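Local atomic coordinates of beta-hexosaminidase Amuc_2018 (PDB entry 6JEB), a protein that hydrolyses terminal, non-reducing N-acetylglucosamine and N-acetylgalactosamine residues from glycans, as a family 20 beta-N-acetylhexosaminidase. Residues T1-T13 against Q67-C81. Sequence-based numbering, arbitrary orientation. Where two conformers were deposited one is given.
Sequences TAQYSIIPEPSRT and QLRDQLAGQPEGIPC
Tyr4 is the main bump of this contact. Its ring plugs a hollow between Leu68 of helix 55-73 and Pro80 of strand 79-86, in the alpha/beta domain that precedes the catalytic barrel in family 20 hexosaminidases. Leu68 CD2 lies over one ring face, a CH-pi contact 3.9 Å from the centroid and offset toward the rim. Tyr4 CG stands anti to the carbonyl carbon (chi1 -61°), which swings the ring in between helix and strand. Ile79 CD1 and Pro80 CD meet the ring at CE1. Val43 and Ile84 add to the pocket. Ile6 CD1 is a second bump and rests on the same Leu68 methyl. At the outer end Ala2 CB sits against Pro80 CG, 3.6 Å away.

Two glutamines of the helix hold the extended chain through its backbone. The amide of Gln67 pairs with both N and O of Ile7; Ile7 N meets a lone pair of Gln67 OE1 at 2.9 Å. Gln71 reaches out fully extended, CG anti to its own N (chi1 -176°). Gln71 OE1 accepts from Ser5 N. Gln71 NE2 donates to Gln3 O at 3.0 Å and to Gln75 OE1. An alanine here is likely to leave Ser5 N and Gln75 OE1 without these partners and open a gap beneath residues 3-5. Helix 434-452 flanks this chain: Asp443 bonds Ser5 OG, and Phe447 touches Gln71. At the edge of its ring, Tyr4 OH donates to Pro80 O at 2.7 Å, from 48° out of the carbonyl plane.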
ATOM      1  N   THR A   1      15.628  31.890   6.062  1.00 60.79           N
ATOM      2  CA  THR A   1      15.294  32.662   4.868  1.00 61.29           C
ATOM      3  C   THR A   1      14.305  31.898   3.977  1.00 55.55           C
ATOM      4  O   THR A   1      13.718  30.909   4.410  1.00 55.88           O
ATOM      5  CB  THR A   1      16.564  33.055   4.078  1.00 67.17           C
ATOM      6  OG1 THR A   1      16.205  33.877   2.961  1.00 69.82           O
ATOM      7  CG2 THR A   1      17.304  31.815   3.592  1.00 68.57           C
ATOM      8  N   ALA A   2      14.123  32.362   2.740  1.00 47.97           N
ATOM      9  CA  ALA A   2      13.085  31.816   1.874  1.00 40.50           C
ATOM     10  C   ALA A   2      13.453  30.417   1.389  1.00 34.12           C
ATOM     11  O   ALA A   2      14.578  30.178   0.941  1.00 33.57           O
ATOM     12  CB  ALA A   2      12.864  32.740   0.679  1.00 40.73           C
ATOM     13  N   GLN A   3      12.489  29.499   1.460  1.00 28.30           N
ATOM     14  CA  GLN A   3      12.705  28.096   1.144  1.00 24.54           C
ATOM     15  C   GLN A   3      11.541  27.593   0.303  1.00 21.01           C
ATOM     16  O   GLN A   3      10.503  28.249   0.183  1.00 23.15           O
ATOM     17  CB  GLN A   3      12.755  27.244   2.418  1.00 27.31           C
ATOM     18  CG  GLN A   3      13.879  27.584   3.375  1.00 31.88           C
ATOM     19  CD  GLN A   3      13.820  26.741   4.637  1.00 37.90           C
ATOM     20  OE1 GLN A   3      14.460  25.694   4.727  1.00 41.79           O
ATOM     21  NE2 GLN A   3      13.045  27.194   5.614  1.00 39.22           N
ATOM     22  N   TYR A   4      11.717  26.407  -0.272  1.00 17.87           N
ATOM     23  CA  TYR A   4      10.624  25.676  -0.893  1.00 15.79           C
ATOM     24  C   TYR A   4       9.925  24.809   0.149  1.00 16.38           C
ATOM     25  O   TYR A   4      10.477  24.492   1.207  1.00 18.64           O
ATOM     26  CB  TYR A   4      11.148  24.760  -1.999  1.00 15.18           C
ATOM     27  CG  TYR A   4      11.859  25.463  -3.133  1.00 15.19           C
ATOM     28  CD1 TYR A   4      11.425  26.704  -3.598  1.00 16.67           C
ATOM     29  CD2 TYR A   4      12.959  24.879  -3.753  1.00 17.03           C
ATOM     30  CE1 TYR A   4      12.069  27.337  -4.644  1.00 17.15           C
ATOM     31  CE2 TYR A   4      13.610  25.506  -4.797  1.00 16.72           C
ATOM     32  CZ  TYR A   4      13.163  26.735  -5.239  1.00 16.47           C
ATOM     33  OH  TYR A   4      13.819  27.361  -6.277  1.00 17.58           O
ATOM     34  N   SER A   5       8.694  24.417  -0.172  1.00 15.23           N
ATOM     35  CA  SER A   5       7.942  23.505   0.677  1.00 15.55           C
ATOM     36  C   SER A   5       7.542  22.263  -0.101  1.00 15.16           C
ATOM     37  O   SER A   5       6.353  21.982  -0.274  1.00 18.02           O
ATOM     38  CB  SER A   5       6.712  24.201   1.257  1.00 16.87           C
ATOM     39  OG  SER A   5       7.123  25.195   2.174  1.00 18.65           O
ATOM     40  N   ILE A   6       8.532  21.513  -0.568  1.00 13.91           N
ATOM     41  CA  ILE A   6       8.312  20.316  -1.367  1.00 13.37           C
ATOM     42  C   ILE A   6       8.345  19.111  -0.441  1.00 14.19           C
ATOM     43  O   ILE A   6       9.315  18.919   0.308  1.00 14.38           O
ATOM     44  CB  ILE A   6       9.391  20.182  -2.456  1.00 12.72           C
ATOM     45  CG1 ILE A   6       9.389  21.400  -3.390  1.00 14.15           C
ATOM     46  CG2 ILE A   6       9.213  18.869  -3.223  1.00 13.65           C
ATOM     47  CD1 ILE A   6      10.727  21.613  -4.076  1.00 15.36           C
ATOM     48  N   ILE A   7       7.294  18.299  -0.492  1.00 12.86           N
ATOM     49  CA  ILE A   7       7.249  17.009   0.187  1.00 12.04           C
ATOM     50  C   ILE A   7       7.064  15.948  -0.888  1.00 13.25           C
ATOM     51  O   ILE A   7       6.096  16.006  -1.652  1.00 13.95           O
ATOM     52  CB  ILE A   7       6.116  16.912   1.225  1.00 13.04           C
ATOM     53  CG1 ILE A   7       6.269  18.000   2.291  1.00 14.12           C
ATOM     54  CG2 ILE A   7       6.109  15.515   1.868  1.00 14.99           C
ATOM     55  CD1 ILE A   7       5.033  18.168   3.183  1.00 15.56           C
ATOM     56  N   PRO A   8       7.940  14.941  -0.978  1.00 11.76           N
ATOM     57  CA  PRO A   8       9.104  14.719  -0.104  1.00 12.86           C
ATOM     58  C   PRO A   8      10.258  15.689  -0.338  1.00 13.60           C
ATOM     59  O   PRO A   8      10.426  16.222  -1.440  1.00 14.07           O
ATOM     60  CB  PRO A   8       9.540  13.289  -0.444  1.00 14.61           C
ATOM     61  CG  PRO A   8       8.876  12.955  -1.727  1.00 17.82           C
ATOM     62  CD  PRO A   8       7.713  13.841  -1.931  1.00 12.65           C
ATOM     63  N   GLU A   9      11.041  15.912   0.706  1.00 12.86           N
ATOM     64  CA  GLU A   9      12.196  16.797   0.598  1.00 13.32           C
ATOM     65  C   GLU A   9      13.124  16.303  -0.509  1.00 13.16           C
ATOM     66  O   GLU A   9      13.503  15.124  -0.512  1.00 14.14           O
ATOM     67  CB  GLU A   9      12.962  16.827   1.920  1.00 14.06           C
ATOM     68  CG  GLU A   9      14.118  17.833   1.946  1.00 14.56           C
ATOM     69  CD  GLU A   9      13.648  19.279   1.826  1.00 16.72           C
ATOM     70  OE1 GLU A   9      12.457  19.560   2.091  1.00 16.99           O
ATOM     71  OE2 GLU A   9      14.475  20.143   1.458  1.00 18.85           O
ATOM     72  N   PRO A  10      13.514  17.162  -1.453  1.00 13.11           N
ATOM     73  CA  PRO A  10      14.440  16.728  -2.502  1.00 13.21           C
ATOM     74  C   PRO A  10      15.808  16.365  -1.940  1.00 12.90           C
ATOM     75  O   PRO A  10      16.247  16.867  -0.896  1.00 14.47           O
ATOM     76  CB  PRO A  10      14.537  17.956  -3.417  1.00 12.71           C
ATOM     77  CG  PRO A  10      13.234  18.682  -3.201  1.00 13.70           C
ATOM     78  CD  PRO A  10      12.946  18.493  -1.730  1.00 14.04           C
ATOM     79  N   SER A  11      16.501  15.492  -2.665  1.00 12.93           N
ATOM     80  CA  SER A  11      17.817  15.057  -2.205  0.70 13.83           C
ATOM     81  C   SER A  11      18.834  16.193  -2.198  1.00 13.04           C
ATOM     82  O   SER A  11      19.746  16.184  -1.370  1.00 14.44           O
ATOM     83  CB  SER A  11      18.309  13.864  -3.020  0.70 14.93           C
ATOM     84  OG  SER A  11      18.252  14.127  -4.409  0.70 16.99           O
ATOM     85  N   ARG A  12      18.702  17.173  -3.097  1.00 13.70           N
ATOM     86  CA  ARG A  12      19.567  18.353  -3.085  1.00 14.19           C
ATOM     87  C   ARG A  12      18.768  19.563  -3.551  1.00 13.79           C
ATOM     88  O   ARG A  12      18.138  19.525  -4.614  1.00 14.43           O
ATOM     89  CB  ARG A  12      20.813  18.188  -3.979  1.00 15.34           C
ATOM     90  CG  ARG A  12      21.720  19.434  -4.018  1.00 16.57           C
ATOM     91  CD  ARG A  12      22.900  19.308  -5.016  1.00 18.50           C
ATOM     92  NE  ARG A  12      23.493  20.615  -5.342  1.00 22.45           N
ATOM     93  CZ  ARG A  12      24.663  21.069  -4.900  1.00 22.24           C
ATOM     94  NH1 ARG A  12      25.439  20.323  -4.113  1.00 25.21           N
ATOM     95  NH2 ARG A  12      25.065  22.288  -5.257  1.00 20.90           N
ATOM     96  N   THR A  13      18.778  20.622  -2.742  1.00 14.54           N
ATOM     97  CA  THR A  13      18.231  21.917  -3.130  1.00 14.86           C
ATOM     98  C   THR A  13      19.326  22.949  -2.938  1.00 15.41           C
ATOM     99  O   THR A  13      19.837  23.106  -1.824  1.00 17.36           O
ATOM    100  CB  THR A  13      17.021  22.293  -2.265  1.00 16.64           C
ATOM    101  OG1 THR A  13      16.030  21.259  -2.342  1.00 16.60           O
ATOM    102  CG2 THR A  13      16.410  23.609  -2.753  1.00 16.30           C
ATOM    103  N   GLN A  67       3.983  21.209  -7.034  1.00 14.18           N
ATOM    104  CA  GLN A  67       4.022  21.742  -5.675  1.00 13.21           C
ATOM    105  C   GLN A  67       4.580  23.158  -5.658  1.00 15.20           C
ATOM    106  O   GLN A  67       4.095  24.013  -4.903  1.00 16.26           O
ATOM    107  CB  GLN A  67       4.823  20.822  -4.751  1.00 14.35           C
ATOM    108  CG  GLN A  67       4.144  19.480  -4.527  1.00 13.96           C
ATOM    109  CD  GLN A  67       4.649  18.763  -3.288  1.00 13.07           C
ATOM    110  OE1 GLN A  67       5.561  19.239  -2.608  1.00 14.60           O
ATOM    111  NE2 GLN A  67       4.049  17.618  -2.978  1.00 13.16           N
ATOM    112  N   LEU A  68       5.597  23.430  -6.483  1.00 14.55           N
ATOM    113  CA  LEU A  68       6.137  24.786  -6.559  1.00 14.52           C
ATOM    114  C   LEU A  68       5.106  25.757  -7.119  1.00 15.44           C
ATOM    115  O   LEU A  68       5.040  26.914  -6.685  1.00 16.07           O
ATOM    116  CB  LEU A  68       7.410  24.805  -7.402  1.00 15.44           C
ATOM    117  CG  LEU A  68       8.628  24.138  -6.768  1.00 16.55           C
ATOM    118  CD1 LEU A  68       9.766  24.146  -7.765  1.00 17.60           C
ATOM    119  CD2 LEU A  68       9.022  24.847  -5.475  1.00 18.21           C
ATOM    120  N   ARG A  69       4.296  25.308  -8.084  1.00 15.51           N
ATOM    121  CA  ARG A  69       3.228  26.163  -8.596  1.00 15.70           C
ATOM    122  C   ARG A  69       2.187  26.447  -7.522  1.00 16.22           C
ATOM    123  O   ARG A  69       1.674  27.572  -7.431  1.00 17.94           O
ATOM    124  CB  ARG A  69       2.597  25.540  -9.839  1.00 17.16           C
ATOM    125  CG  ARG A  69       3.524  25.595 -11.029  1.00 18.60           C
ATOM    126  CD  ARG A  69       3.006  24.866 -12.244  1.00 23.58           C
ATOM    127  NE  ARG A  69       3.864  25.183 -13.383  1.00 26.60           N
ATOM    128  CZ  ARG A  69       3.961  24.458 -14.490  1.00 29.37           C
ATOM    129  NH1 ARG A  69       3.253  23.342 -14.628  1.00 31.32           N
ATOM    130  NH2 ARG A  69       4.777  24.856 -15.456  1.00 28.08           N
ATOM    131  N   ASP A  70       1.859  25.443  -6.705  1.00 16.15           N
ATOM    132  CA  ASP A  70       0.941  25.678  -5.596  1.00 16.54           C
ATOM    133  C   ASP A  70       1.538  26.659  -4.593  1.00 16.87           C
ATOM    134  O   ASP A  70       0.836  27.537  -4.075  1.00 18.33           O
ATOM    135  CB  ASP A  70       0.558  24.355  -4.928  1.00 17.22           C
ATOM    136  CG  ASP A  70      -0.299  23.468  -5.829  1.00 18.99           C
ATOM    137  OD1 ASP A  70      -0.876  23.980  -6.814  1.00 19.87           O
ATOM    138  OD2 ASP A  70      -0.402  22.255  -5.547  1.00 16.78           O
ATOM    139  N   GLN A  71       2.840  26.538  -4.318  1.00 16.38           N
ATOM    140  CA  GLN A  71       3.493  27.499  -3.437  1.00 17.13           C
ATOM    141  C   GLN A  71       3.454  28.908  -4.026  1.00 17.27           C
ATOM    142  O   GLN A  71       3.071  29.872  -3.345  1.00 19.78           O
ATOM    143  CB  GLN A  71       4.933  27.069  -3.143  1.00 17.48           C
ATOM    144  CG  GLN A  71       5.613  28.008  -2.148  1.00 19.87           C
ATOM    145  CD  GLN A  71       7.019  27.573  -1.774  1.00 23.15           C
ATOM    146  OE1 GLN A  71       7.428  26.443  -2.046  1.00 24.66           O
ATOM    147  NE2 GLN A  71       7.762  28.469  -1.135  1.00 25.83           N
ATOM    148  N   LEU A  72       3.829  29.044  -5.299  1.00 17.08           N
ATOM    149  CA  LEU A  72       3.855  30.361  -5.927  1.00 18.51           C
ATOM    150  C   LEU A  72       2.468  30.996  -5.943  1.00 20.01           C
ATOM    151  O   LEU A  72       2.333  32.216  -5.782  1.00 21.63           O
ATOM    152  CB  LEU A  72       4.421  30.248  -7.344  1.00 18.86           C
ATOM    153  CG  LEU A  72       4.426  31.517  -8.200  1.00 19.88           C
ATOM    154  CD1 LEU A  72       5.243  32.632  -7.546  1.00 20.60           C
ATOM    155  CD2 LEU A  72       4.946  31.206  -9.604  1.00 21.06           C
ATOM    156  N   ALA A  73       1.421  30.180  -6.115  1.00 20.78           N
ATOM    157  CA  ALA A  73       0.061  30.714  -6.147  1.00 23.30           C
ATOM    158  C   ALA A  73      -0.300  31.416  -4.846  1.00 26.05           C
ATOM    159  O   ALA A  73      -1.101  32.358  -4.853  1.00 29.03           O
ATOM    160  CB  ALA A  73      -0.937  29.597  -6.452  1.00 23.72           C
ATOM    161  N   GLY A  74       0.276  30.983  -3.728  1.00 25.60           N
ATOM    162  CA  GLY A  74       0.068  31.618  -2.444  1.00 27.78           C
ATOM    163  C   GLY A  74       1.153  32.583  -2.015  1.00 27.83           C
ATOM    164  O   GLY A  74       1.095  33.099  -0.895  1.00 29.16           O
ATOM    165  N   GLN A  75       2.139  32.850  -2.874  1.00 28.09           N
ATOM    166  CA  GLN A  75       3.279  33.707  -2.551  1.00 29.81           C
ATOM    167  C   GLN A  75       3.444  34.723  -3.672  1.00 32.88           C
ATOM    168  O   GLN A  75       4.317  34.573  -4.537  1.00 30.07           O
ATOM    169  CB  GLN A  75       4.559  32.884  -2.383  1.00 30.86           C
ATOM    170  CG  GLN A  75       5.006  32.707  -0.953  1.00 35.45           C
ATOM    171  CD  GLN A  75       6.214  31.797  -0.823  1.00 35.63           C
ATOM    172  OE1 GLN A  75       6.127  30.726  -0.231  1.00 37.06           O
ATOM    173  NE2 GLN A  75       7.350  32.224  -1.371  1.00 33.75           N
ATOM    174  N   PRO A  76       2.622  35.775  -3.686  1.00 37.18           N
ATOM    175  CA  PRO A  76       2.722  36.768  -4.771  1.00 39.03           C
ATOM    176  C   PRO A  76       4.069  37.467  -4.841  1.00 37.18           C
ATOM    177  O   PRO A  76       4.439  37.970  -5.910  1.00 39.43           O
ATOM    178  CB  PRO A  76       1.582  37.750  -4.466  1.00 40.61           C
ATOM    179  CG  PRO A  76       1.312  37.579  -3.000  1.00 40.49           C
ATOM    180  CD  PRO A  76       1.605  36.138  -2.685  1.00 39.34           C
ATOM    181  N   GLU A  77       4.824  37.504  -3.740  1.00 35.58           N
ATOM    182  CA  GLU A  77       6.167  38.068  -3.772  1.00 36.51           C
ATOM    183  C   GLU A  77       7.149  37.200  -4.546  1.00 32.96           C
ATOM    184  O   GLU A  77       8.283  37.633  -4.776  1.00 35.42           O
ATOM    185  CB  GLU A  77       6.685  38.285  -2.347  1.00 40.90           C
ATOM    186  CG  GLU A  77       7.058  37.005  -1.604  1.00 45.26           C
ATOM    187  CD  GLU A  77       5.891  36.380  -0.851  1.00 48.46           C
ATOM    188  OE1 GLU A  77       4.720  36.685  -1.173  1.00 47.21           O
ATOM    189  OE2 GLU A  77       6.154  35.578   0.074  1.00 51.77           O
ATOM    190  N   GLY A  78       6.747  36.000  -4.952  1.00 26.91           N
ATOM    191  CA  GLY A  78       7.610  35.096  -5.682  1.00 25.46           C
ATOM    192  C   GLY A  78       8.268  34.070  -4.776  1.00 24.59           C
ATOM    193  O   GLY A  78       8.211  34.141  -3.545  1.00 27.70           O
ATOM    194  N   ILE A  79       8.908  33.098  -5.413  1.00 21.63           N
ATOM    195  CA  ILE A  79       9.618  32.035  -4.705  1.00 20.12           C
ATOM    196  C   ILE A  79      11.093  32.156  -5.053  1.00 19.89           C
ATOM    197  O   ILE A  79      11.459  32.786  -6.060  1.00 20.99           O
ATOM    198  CB  ILE A  79       9.056  30.636  -5.054  1.00 21.00           C
ATOM    199  CG1 ILE A  79       9.330  30.296  -6.524  1.00 19.14           C
ATOM    200  CG2 ILE A  79       7.570  30.545  -4.703  1.00 23.18           C
ATOM    201  CD1 ILE A  79       9.016  28.852  -6.877  1.00 21.68           C
ATOM    202  N   PRO A  80      11.977  31.563  -4.249  1.00 20.38           N
ATOM    203  CA  PRO A  80      13.405  31.630  -4.570  1.00 21.38           C
ATOM    204  C   PRO A  80      13.709  30.895  -5.863  1.00 19.03           C
ATOM    205  O   PRO A  80      13.062  29.903  -6.214  1.00 19.27           O
ATOM    206  CB  PRO A  80      14.080  30.926  -3.387  1.00 23.05           C
ATOM    207  CG  PRO A  80      13.060  30.816  -2.337  1.00 24.83           C
ATOM    208  CD  PRO A  80      11.721  30.877  -2.970  1.00 22.25           C
ATOM    209  N   CYS A  81      14.713  31.394  -6.570  1.00 17.86           N
ATOM    210  CA  CYS A  81      15.322  30.628  -7.640  1.00 16.94           C
ATOM    211  C   CYS A  81      16.259  29.584  -7.039  1.00 17.37           C
ATOM    212  O   CYS A  81      16.619  29.644  -5.860  1.00 18.35           O
ATOM    213  CB  CYS A  81      16.084  31.562  -8.577  1.00 19.10           C
ATOM    214  SG  CYS A  81      14.982  32.624  -9.534  1.00 21.56           S
TER
HETATM  215  O   HOH W   1       9.559  31.027  -0.116  1.00 34.18           O